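Local coordinates for protein hydrolase, alpha/beta hydrolase FOLD family (Staphylococcus aureus, PDB 2XMZ) that probably catalyses formation of 2-succinyl-6-hydroxy-2,4-cyclohexadiene-1-carboxylate, a lyase step of menaquinone biosynthesis, at residues R130-D133 against D134-K138; P156-Q159 against S160-E163; L177-P181 against H182-K186; N198-P201 against R202-E205; S241-G244 against H245-V249. One frame throughout, in Å; residues are numbered along the deposited sequence.

Overall arrangement
The five contacts follow one another along the chain of this alpha/beta hydrolase-fold protein. Interactions 1, 2 and 3 belong to the helical region between strands 110-114 and 210-215. Interaction 4 lies in the loop that leads back to strand 210-215, and interaction 5 follows edge strand 235-240. Interaction 5 carries His-245, which lies with Ser-91 and Asp-218 in a geometry consistent with a Ser-His-Asp catalytic triad. Interaction 2 packs against interaction 5, centres about 10 Å apart, with Leu-157 CD1 3.6 Å from His-245 ND1. Interactions 1 and 3 touch where helices 123-143 and 181-191 meet, Ala-137 O 3.5 Å from Ala-185 CB. Interaction 4 stands apart, its centre about 25 Å from that of interaction 5.

Interaction 1. Residues R130-D133 against D134-K138; sequences RLVD and DARAK
Arg-136 reaches back along helix 123-143 to Val-132 and Asp-133, one turn earlier. The ionic part is a salt bridge from Arg-136 NH1 to Asp-133 OD1 (3.0 Å). The carboxylate oxygen is approached nearly end-on, whereas it stands a little out of the guanidinium plane, and the two flat groups are turned 35° against each other. The N-H...O angle of 141° makes the bond a bent one. The arginine chain can span this i to i+3 step because CG lies beside its own backbone N (chi1 -70°) and the chain then runs extended to NE.

The van der Waals part sets a methyl over the face of a charged group: Val-132 CG1 sits over the middle of the guanidinium, 3.6 Å from Arg-136 CZ, the two side chains running alongside each other in the same direction.

Backbone bonds form the third group, four consecutive i to i+4 bonds from Asp-134 N to Arg-130 O (2.7 Å) through Ala-137 N to Asp-133 O (2.8 Å). Helix 123-143 is part of the helical region between strands 110-114 and 210-215, where alpha/beta hydrolases carry their lid, and Arg-136 there touches Trp-152 of helix 145-152 and Leu-188 of helix 181-191.

Asp-133 OD2 has its own salt bridge to Arg-129 NE, so the buried carboxylate is shared between two arginines, which probably favours its ionised form.

Interaction 2. Residues P156-Q159 against S160-E163; sequences PLFQ and SQLE
Phe-158 and Gln-161 form the tightly packed side of this 3-10 turn, between helices 145-152 and 166-177. Their side chains run alongside each other in the same direction, and Gln-161 NE2 comes to 3.7 Å from Phe-158 CD1, the amide and ring planes inclined by 46°. Both CG atoms lie beside their own backbone N; the glutamine chain then extends straight, which carries its amide to the level of the phenyl ring. The CB of Leu-157 lies over the middle of one ring face. Trp-152 and Arg-176 also meet the ring, the latter in a cation-pi contact. The backbone supports this side with a bond from Gln-161 N to Phe-158 O (2.9 Å), and Leu-162 N repeats the i to i+3 step to Gln-159 O.

The other side is more open. Gln-159 stretches outward with CG anti to its backbone N (chi1 -173°), and its CG passes Leu-162 CD1 at a loose 4.1 Å, both residues being exposed. Water is also built into the turn. One molecule donates to Leu-157 O (2.6 Å) and to Ser-160 OG (2.8 Å), while a second accepts from Ser-160 N at 2.9 Å and reaches Leu-157 O weakly.

Leu-157 O is thus linked through one water to the serine hydroxyl and, weakly, through another to its amide. Ser-160 OG also bonds to Glu-250 OE2, and Glu-250 takes the N-H of Gly-244 through OE1. With Leu-157 touching His-245 and Asp-218, these bonds place the turn beside the probable triad.

Interaction 3. Residues L177-P181 against H182-K186; sequences LSQSP and HKMAK
The carbonyl oxygen of Ser-180 receives the N-H of Met-184 at 2.8 Å (O to N), a fairly straight bond (159°). It is the first i to i+4 bond of helix 181-191, with Ser-180 at the N-cap position and Pro-181 leading the first turn, where the lack of an N-H costs no helical bond. Ala-185 N continues the series to Pro-181 O (2.9 Å). Lys-183 CB lies 3.6 Å from the same Ser-180 O, and Met-184 CG comes to 3.2 Å from it, so that the carbonyl is closely flanked by the side chains of the first turn.

Met-184 also packs back on the residue before the cap. Its CG lies 3.7 Å from Gln-179 CB and its SD 3.8 Å from the same carbon, the two side chains crossing at a slant. Bends at chi2 (-62°) and chi3 bring SD and CE against Gln-179 CB. That glutamine is itself bent at chi2, and its amide is held from both ends: NE2 bonds to Asp-28 OD1 and to Gln-175 O, OE1 to Gly-54 N.

Met-184 touches Leu-140 of helix 123-143, and Ala-185 touches Ala-137 and Asp-141 of the same helix, while Pro-181 meets Ile-145.

On its buried side the helix start therefore packs a methionine on a glutamine whose amide makes three hydrogen bonds. Those bonds probably fix the rotation of the amide and the course of the bent chain whose CB and CG meet the thioether.

Interaction 4. Residues N198-P201 against R202-E205; sequences NLWP and RLKE
Trp-200 and Leu-203 lie alongside each other, pointing the same way; the leucine CD1 comes obliquely to the indole, 3.7 Å from Trp-200 CE3. At the indole edge, in its plane, is Asn-198 OD1, while the guanidinium of Arg-202 has Glu-205 OE1 at its edge, exactly in plane. This salt bridge, 2.8 Å from Arg-202 NH2 to Glu-205 OE1, uses the syn lone pair of the carboxylate. Asn-198 OD1 also accepts from Trp-200 N at 3.0 Å, closing an Asx turn.

The chain here belongs to the loop between helix 181-191 and strand 210-215 of the alpha/beta hydrolase sheet. Trp-200 packs on helix 219-231, touching Ile-224 and Met-228, and its NE1 bonds to Gly-119 O; Leu-203 reaches Leu-98 of helix 92-103.

Arg-202 N meets Leu-199 O at 3.0 Å, and Leu-203 N bonds only weakly to Trp-200 O. A water gives that oxygen a second partner, donating to Trp-200 O (2.8 Å) and accepting from Lys-204 N. Bent at chi3 and chi4, the Lys-204 chain turns back to place NZ 3.3 Å from Pro-201 O, a weak bond.

Interaction 5. Residues S241-G244 against H245-V249; sequences SATG and HTIHV
Thr-243 and Ile-247 come together through their first torsions: chi1 of 55° sets Thr-243 OG1 between its backbone N and carbonyl carbon, and chi1 of -48° leaves Ile-247 CG2 anti to its own N. The hydroxyl oxygen then touches CG2 at 3.8 Å and CG1 at 3.9 Å, the two side chains crossing nearly at right angles. This is the histidine loop of the alpha/beta hydrolase fold, running from edge strand 235-240 to helix 247-250. His-245 has the geometry of the histidine in a Ser-His-Asp triad, with ND1 bonded to Asp-218 OD2 and NE2 to Ser-91 OG.

The contact itself is buried, with two oxygens set against the isoleucine. Ile-247 CG1 lies 3.6 Å from Gly-244 O. Thr-243 OG1 is satisfied by Ile-240 O, and the glycine amide by Glu-250 OE1. An inverse gamma turn is centred on Thr-246, in which Ile-247 N bonds weakly back to His-245 O (3.1 Å). His-245 O also accepts from Ser-115 OG. Gly-244 O, by contrast, is buried without a polar partner, facing Ile-247 CG1.

Interaction 1. Residues R130-D133 against D134-K138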
# COMPACT_ATOMS: atom_id res chain seq x y z
N ARG A 130 -18.17 3.01 4.07
CA ARG A 130 -18.61 3.57 2.79
C ARG A 130 -19.16 4.97 2.96
O ARG A 130 -18.77 5.86 2.22
CB ARG A 130 -19.67 2.69 2.13
CG ARG A 130 -19.06 1.52 1.36
CD ARG A 130 -20.01 0.98 0.30
NE ARG A 130 -21.25 0.43 0.84
CZ ARG A 130 -21.37 -0.78 1.38
NH1 ARG A 130 -22.56 -1.19 1.81
NH2 ARG A 130 -20.32 -1.58 1.49
N LEU A 131 -20.07 5.15 3.92
CA LEU A 131 -20.63 6.48 4.22
C LEU A 131 -19.54 7.52 4.52
O LEU A 131 -19.58 8.64 4.01
CB LEU A 131 -21.62 6.42 5.37
CG LEU A 131 -22.97 5.70 5.18
CD1 LEU A 131 -23.56 5.26 6.53
CD2 LEU A 131 -23.98 6.58 4.46
N VAL A 132 -18.58 7.15 5.36
CA VAL A 132 -17.51 8.06 5.74
C VAL A 132 -16.64 8.40 4.54
O VAL A 132 -16.35 9.57 4.30
CB VAL A 132 -16.64 7.47 6.87
CG1 VAL A 132 -15.39 8.30 7.07
CG2 VAL A 132 -17.43 7.40 8.16
N ASP A 133 -16.23 7.39 3.78
CA ASP A 133 -15.42 7.63 2.57
C ASP A 133 -16.17 8.35 1.48
O ASP A 133 -15.57 9.16 0.75
CB ASP A 133 -14.83 6.34 2.05
CG ASP A 133 -13.72 5.83 2.93
OD1 ASP A 133 -13.18 6.62 3.75
OD2 ASP A 133 -13.36 4.65 2.78
N ASP A 134 -17.47 8.08 1.37
CA ASP A 134 -18.33 8.84 0.46
C ASP A 134 -18.43 10.32 0.88
O ASP A 134 -18.30 11.23 0.04
CB ASP A 134 -19.70 8.18 0.32
CG ASP A 134 -19.66 6.88 -0.52
OD1 ASP A 134 -18.57 6.45 -0.98
OD2 ASP A 134 -20.72 6.27 -0.71
N ALA A 135 -18.61 10.56 2.18
CA ALA A 135 -18.60 11.93 2.73
C ALA A 135 -17.26 12.63 2.46
O ALA A 135 -17.22 13.77 2.00
CB ALA A 135 -18.89 11.91 4.22
N ARG A 136 -16.17 11.92 2.74
CA ARG A 136 -14.82 12.41 2.47
C ARG A 136 -14.64 12.76 0.99
O ARG A 136 -14.13 13.85 0.67
CB ARG A 136 -13.79 11.39 2.89
CG ARG A 136 -13.64 11.21 4.38
CD ARG A 136 -12.47 10.29 4.63
NE ARG A 136 -12.13 10.25 6.04
CZ ARG A 136 -11.90 9.14 6.73
NH1 ARG A 136 -11.92 7.95 6.14
NH2 ARG A 136 -11.60 9.24 8.01
N ALA A 137 -15.06 11.87 0.09
CA ALA A 137 -15.05 12.16 -1.36
C ALA A 137 -15.83 13.44 -1.70
O ALA A 137 -15.35 14.28 -2.46
CB ALA A 137 -15.57 10.96 -2.17
N LYS A 138 -17.03 13.61 -1.14
CA LYS A 138 -17.79 14.84 -1.35
C LYS A 138 -17.01 16.07 -0.88
O LYS A 138 -16.96 17.07 -1.59
CB LYS A 138 -19.17 14.77 -0.67
CG LYS A 138 -20.23 13.91 -1.41
CD LYS A 138 -21.28 13.42 -0.40
CE LYS A 138 -22.70 13.43 -0.98
NZ LYS A 138 -23.05 12.11 -1.55

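Interaction 2. Residues P156-Q159 against S160-E163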
# COMPACT_ATOMS: atom_id res chain seq x y z
N PRO A 156 -6.41 10.61 14.32
CA PRO A 156 -5.65 9.86 15.34
C PRO A 156 -4.68 8.84 14.72
O PRO A 156 -3.59 8.61 15.25
CB PRO A 156 -6.74 9.13 16.13
CG PRO A 156 -7.96 9.97 15.97
CD PRO A 156 -7.86 10.63 14.60
N LEU A 157 -5.08 8.25 13.59
CA LEU A 157 -4.25 7.31 12.87
C LEU A 157 -2.84 7.86 12.64
O LEU A 157 -1.87 7.10 12.65
CB LEU A 157 -4.90 6.96 11.52
CG LEU A 157 -4.29 5.82 10.70
CD1 LEU A 157 -4.21 4.55 11.53
CD2 LEU A 157 -5.13 5.61 9.44
N PHE A 158 -2.75 9.18 12.44
CA PHE A 158 -1.48 9.81 12.09
C PHE A 158 -0.81 10.59 13.21
O PHE A 158 0.16 11.30 12.96
CB PHE A 158 -1.68 10.70 10.87
CG PHE A 158 -2.20 9.97 9.68
CD1 PHE A 158 -1.45 8.95 9.10
CD2 PHE A 158 -3.44 10.30 9.14
CE1 PHE A 158 -1.93 8.26 7.97
CE2 PHE A 158 -3.94 9.63 8.04
CZ PHE A 158 -3.18 8.60 7.45
N GLN A 159 -1.31 10.46 14.43
CA GLN A 159 -0.80 11.24 15.56
C GLN A 159 0.72 11.12 15.72
O GLN A 159 1.40 12.10 16.00
CB GLN A 159 -1.53 10.85 16.85
CG GLN A 159 -1.20 11.71 18.03
CD GLN A 159 -2.02 11.37 19.26
OE1 GLN A 159 -1.99 12.10 20.26
NE2 GLN A 159 -2.78 10.28 19.19
N SER A 160 1.25 9.91 15.50
CA SER A 160 2.68 9.65 15.64
C SER A 160 3.52 10.49 14.67
O SER A 160 4.69 10.75 14.94
CB SER A 160 2.99 8.17 15.44
OG SER A 160 2.80 7.83 14.08
N GLN A 161 2.93 10.92 13.56
CA GLN A 161 3.67 11.76 12.60
C GLN A 161 4.00 13.15 13.13
O GLN A 161 4.97 13.77 12.68
CB GLN A 161 2.91 11.88 11.27
CG GLN A 161 2.81 10.55 10.53
CD GLN A 161 2.24 10.69 9.14
OE1 GLN A 161 1.93 11.80 8.67
NE2 GLN A 161 2.11 9.55 8.45
N LEU A 162 3.21 13.64 14.09
CA LEU A 162 3.40 14.99 14.64
C LEU A 162 4.75 15.10 15.35
O LEU A 162 5.23 16.20 15.66
CB LEU A 162 2.26 15.35 15.60
CG LEU A 162 0.84 15.34 15.03
CD1 LEU A 162 -0.17 15.19 16.17
CD2 LEU A 162 0.55 16.59 14.18
N GLU A 163 5.35 13.94 15.57
CA GLU A 163 6.64 13.82 16.21
C GLU A 163 7.82 13.71 15.22
O GLU A 163 8.98 13.72 15.63
CB GLU A 163 6.63 12.61 17.17
CG GLU A 163 5.89 12.87 18.48
CD GLU A 163 6.67 13.79 19.40
OE1 GLU A 163 6.66 15.03 19.18
OE2 GLU A 163 7.29 13.26 20.35
O HOH W 1 -0.20 7.37 15.64
O HOH W 2 0.74 7.12 12.40

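Interaction 3. Residues L177-P181 against H182-K186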
# COMPACT_ATOMS: atom_id res chain seq x y z
N LEU A 177 -0.76 17.23 -0.83
CA LEU A 177 -1.27 18.46 -1.47
C LEU A 177 -1.17 18.40 -2.98
O LEU A 177 -1.91 19.09 -3.70
CB LEU A 177 -0.53 19.69 -0.94
CG LEU A 177 -0.76 20.07 0.54
CD1 LEU A 177 0.09 21.28 0.95
CD2 LEU A 177 -2.22 20.33 0.82
N SER A 178 -0.26 17.57 -3.49
CA SER A 178 -0.08 17.48 -4.93
C SER A 178 -1.08 16.51 -5.55
O SER A 178 -1.20 16.45 -6.77
CB SER A 178 1.33 17.04 -5.26
OG SER A 178 1.46 15.68 -4.93
N GLN A 179 -1.81 15.77 -4.73
CA GLN A 179 -2.81 14.86 -5.28
C GLN A 179 -3.99 15.65 -5.80
O GLN A 179 -4.30 16.71 -5.28
CB GLN A 179 -3.27 13.82 -4.24
CG GLN A 179 -2.15 12.95 -3.68
CD GLN A 179 -1.27 12.33 -4.76
OE1 GLN A 179 -1.77 11.82 -5.77
NE2 GLN A 179 0.06 12.36 -4.56
N SER A 180 -4.61 15.17 -6.86
CA SER A 180 -5.81 15.80 -7.40
C SER A 180 -7.02 15.43 -6.53
O SER A 180 -7.33 14.23 -6.38
CB SER A 180 -6.01 15.31 -8.82
OG SER A 180 -7.19 15.86 -9.35
N PRO A 181 -7.71 16.44 -5.94
CA PRO A 181 -8.85 16.10 -5.06
C PRO A 181 -9.99 15.34 -5.73
O PRO A 181 -10.56 14.42 -5.12
CB PRO A 181 -9.34 17.47 -4.55
CG PRO A 181 -8.75 18.49 -5.49
CD PRO A 181 -7.43 17.89 -5.97
N HIS A 182 -10.30 15.67 -6.98
CA HIS A 182 -11.31 14.93 -7.73
C HIS A 182 -10.92 13.45 -7.93
O HIS A 182 -11.76 12.54 -7.81
CB HIS A 182 -11.70 15.65 -9.05
CG HIS A 182 -10.72 15.45 -10.17
ND1 HIS A 182 -9.59 16.22 -10.33
CD2 HIS A 182 -10.71 14.55 -11.19
CE1 HIS A 182 -8.92 15.81 -11.39
NE2 HIS A 182 -9.58 14.80 -11.94
N LYS A 183 -9.62 13.21 -8.18
CA LYS A 183 -9.13 11.85 -8.27
C LYS A 183 -9.12 11.14 -6.93
O LYS A 183 -9.44 9.96 -6.87
CB LYS A 183 -7.74 11.78 -8.93
CG LYS A 183 -7.77 12.21 -10.36
CD LYS A 183 -6.44 12.00 -11.08
CE LYS A 183 -6.55 12.47 -12.54
NZ LYS A 183 -5.34 12.09 -13.30
N MET A 184 -8.76 11.85 -5.85
CA MET A 184 -8.81 11.27 -4.52
C MET A 184 -10.24 10.84 -4.19
O MET A 184 -10.45 9.77 -3.65
CB MET A 184 -8.25 12.25 -3.47
CG MET A 184 -6.75 12.58 -3.69
SD MET A 184 -5.72 11.06 -3.53
CE MET A 184 -5.54 10.58 -5.25
N ALA A 185 -11.21 11.67 -4.56
CA ALA A 185 -12.62 11.36 -4.36
C ALA A 185 -13.02 10.08 -5.11
O ALA A 185 -13.67 9.20 -4.53
CB ALA A 185 -13.50 12.54 -4.81
N LYS A 186 -12.59 9.95 -6.37
CA LYS A 186 -12.93 8.80 -7.14
C LYS A 186 -12.26 7.57 -6.55
O LYS A 186 -12.90 6.54 -6.44
CB LYS A 186 -12.62 8.99 -8.63
CG LYS A 186 -13.07 7.81 -9.50
CD LYS A 186 -12.82 8.06 -10.97
CE LYS A 186 -13.07 6.80 -11.83
NZ LYS A 186 -14.47 6.30 -11.68

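Interaction 4. Residues N198-P201 against R202-E205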
# COMPACT_ATOMS: atom_id res chain seq x y z
N ASN A 198 -14.70 -8.30 1.50
CA ASN A 198 -14.12 -8.84 2.73
C ASN A 198 -13.19 -10.01 2.37
O ASN A 198 -13.66 -11.13 2.11
CB ASN A 198 -15.25 -9.33 3.65
CG ASN A 198 -14.75 -10.21 4.78
OD1 ASN A 198 -13.60 -10.11 5.20
ND2 ASN A 198 -15.63 -11.06 5.30
N LEU A 199 -11.88 -9.76 2.37
CA LEU A 199 -10.90 -10.78 1.97
C LEU A 199 -10.43 -11.67 3.12
O LEU A 199 -9.58 -12.55 2.95
CB LEU A 199 -9.70 -10.14 1.26
CG LEU A 199 -9.98 -9.38 -0.04
CD1 LEU A 199 -8.66 -8.80 -0.55
CD2 LEU A 199 -10.61 -10.27 -1.09
N TRP A 200 -11.00 -11.43 4.31
CA TRP A 200 -10.65 -12.20 5.50
C TRP A 200 -10.75 -13.72 5.29
O TRP A 200 -9.81 -14.43 5.61
CB TRP A 200 -11.49 -11.74 6.71
CG TRP A 200 -10.98 -10.44 7.30
CD1 TRP A 200 -11.48 -9.19 7.08
CD2 TRP A 200 -9.85 -10.28 8.17
NE1 TRP A 200 -10.75 -8.26 7.79
CE2 TRP A 200 -9.74 -8.90 8.46
CE3 TRP A 200 -8.91 -11.17 8.73
CZ2 TRP A 200 -8.73 -8.39 9.29
CZ3 TRP A 200 -7.91 -10.65 9.55
CH2 TRP A 200 -7.84 -9.28 9.83
N PRO A 201 -11.87 -14.21 4.71
CA PRO A 201 -11.99 -15.67 4.50
C PRO A 201 -11.15 -16.24 3.34
O PRO A 201 -11.05 -17.45 3.21
CB PRO A 201 -13.49 -15.86 4.24
CG PRO A 201 -13.97 -14.57 3.73
CD PRO A 201 -13.11 -13.50 4.34
N ARG A 202 -10.52 -15.38 2.54
CA ARG A 202 -9.66 -15.80 1.43
C ARG A 202 -8.17 -15.69 1.76
O ARG A 202 -7.34 -16.04 0.95
CB ARG A 202 -9.99 -15.00 0.15
CG ARG A 202 -11.36 -15.34 -0.51
CD ARG A 202 -11.26 -15.26 -2.05
NE ARG A 202 -12.55 -15.34 -2.73
CZ ARG A 202 -13.16 -16.48 -3.08
NH1 ARG A 202 -14.34 -16.43 -3.70
NH2 ARG A 202 -12.61 -17.67 -2.82
N LEU A 203 -7.83 -15.18 2.95
CA LEU A 203 -6.41 -15.07 3.38
C LEU A 203 -5.67 -16.40 3.39
O LEU A 203 -4.47 -16.46 3.11
CB LEU A 203 -6.28 -14.43 4.77
CG LEU A 203 -6.68 -12.95 4.87
CD1 LEU A 203 -6.39 -12.45 6.28
CD2 LEU A 203 -5.96 -12.10 3.78
N LYS A 204 -6.39 -17.47 3.75
CA LYS A 204 -5.84 -18.81 3.77
C LYS A 204 -5.45 -19.31 2.37
O LYS A 204 -4.68 -20.25 2.25
CB LYS A 204 -6.78 -19.82 4.46
CG LYS A 204 -8.13 -20.01 3.81
CD LYS A 204 -8.97 -20.96 4.66
CE LYS A 204 -10.43 -20.62 4.58
NZ LYS A 204 -10.95 -20.79 3.20
N GLU A 205 -5.94 -18.65 1.33
CA GLU A 205 -5.61 -19.02 -0.03
C GLU A 205 -4.22 -18.53 -0.40
O GLU A 205 -3.65 -19.00 -1.35
CB GLU A 205 -6.61 -18.44 -1.01
CG GLU A 205 -8.06 -18.70 -0.64
CD GLU A 205 -9.00 -18.34 -1.77
OE1 GLU A 205 -10.22 -18.44 -1.59
OE2 GLU A 205 -8.50 -17.94 -2.84
O HOH W 3 -8.60 -16.92 5.66

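Interaction 5. Residues S241-G244 against H245-V249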
# COMPACT_ATOMS: atom_id res chain seq x y z
N SER A 241 8.76 -1.30 16.72
CA SER A 241 8.80 -0.44 17.91
C SER A 241 8.66 1.03 17.59
O SER A 241 9.23 1.51 16.62
CB SER A 241 10.14 -0.62 18.63
OG SER A 241 10.31 -1.95 19.06
N ALA A 242 7.93 1.74 18.43
CA ALA A 242 7.93 3.21 18.44
C ALA A 242 7.55 3.87 17.11
O ALA A 242 7.97 4.99 16.84
CB ALA A 242 9.29 3.75 18.97
N THR A 243 6.77 3.17 16.28
CA THR A 243 6.25 3.74 15.04
C THR A 243 4.74 3.62 14.97
O THR A 243 4.16 2.73 15.57
CB THR A 243 6.84 3.10 13.75
OG1 THR A 243 6.65 1.68 13.78
CG2 THR A 243 8.32 3.42 13.60
N GLY A 244 4.12 4.52 14.20
CA GLY A 244 2.70 4.43 13.90
C GLY A 244 2.42 3.76 12.58
O GLY A 244 3.06 2.75 12.21
N HIS A 245 1.48 4.32 11.85
CA HIS A 245 0.94 3.68 10.66
C HIS A 245 1.96 3.60 9.52
O HIS A 245 2.15 2.53 8.92
CB HIS A 245 -0.31 4.43 10.21
CG HIS A 245 -1.16 3.65 9.27
ND1 HIS A 245 -1.86 2.52 9.65
CD2 HIS A 245 -1.47 3.86 7.96
CE1 HIS A 245 -2.54 2.06 8.61
NE2 HIS A 245 -2.34 2.86 7.58
N THR A 246 2.61 4.72 9.22
CA THR A 246 3.54 4.79 8.08
C THR A 246 4.96 4.48 8.57
O THR A 246 5.82 5.37 8.65
CB THR A 246 3.49 6.14 7.37
OG1 THR A 246 2.14 6.63 7.32
CG2 THR A 246 4.04 6.03 5.95
N ILE A 247 5.18 3.21 8.86
CA ILE A 247 6.46 2.72 9.36
C ILE A 247 7.61 3.09 8.41
O ILE A 247 8.65 3.56 8.87
CB ILE A 247 6.49 1.20 9.51
CG1 ILE A 247 5.25 0.67 10.25
CG2 ILE A 247 7.79 0.76 10.22
CD1 ILE A 247 5.05 -0.85 10.08
N HIS A 248 7.42 2.90 7.10
CA HIS A 248 8.52 3.13 6.14
C HIS A 248 9.03 4.56 6.14
O HIS A 248 10.10 4.87 5.60
CB HIS A 248 8.17 2.62 4.72
CG HIS A 248 7.10 3.39 4.01
ND1 HIS A 248 5.80 2.95 3.91
CD2 HIS A 248 7.15 4.54 3.30
CE1 HIS A 248 5.09 3.82 3.22
NE2 HIS A 248 5.89 4.79 2.82
N VAL A 249 8.26 5.45 6.75
CA VAL A 249 8.69 6.85 6.89
C VAL A 249 9.23 7.18 8.30
O VAL A 249 10.10 8.04 8.44
CB VAL A 249 7.53 7.81 6.54
CG1 VAL A 249 7.84 9.21 6.96
CG2 VAL A 249 7.27 7.78 5.06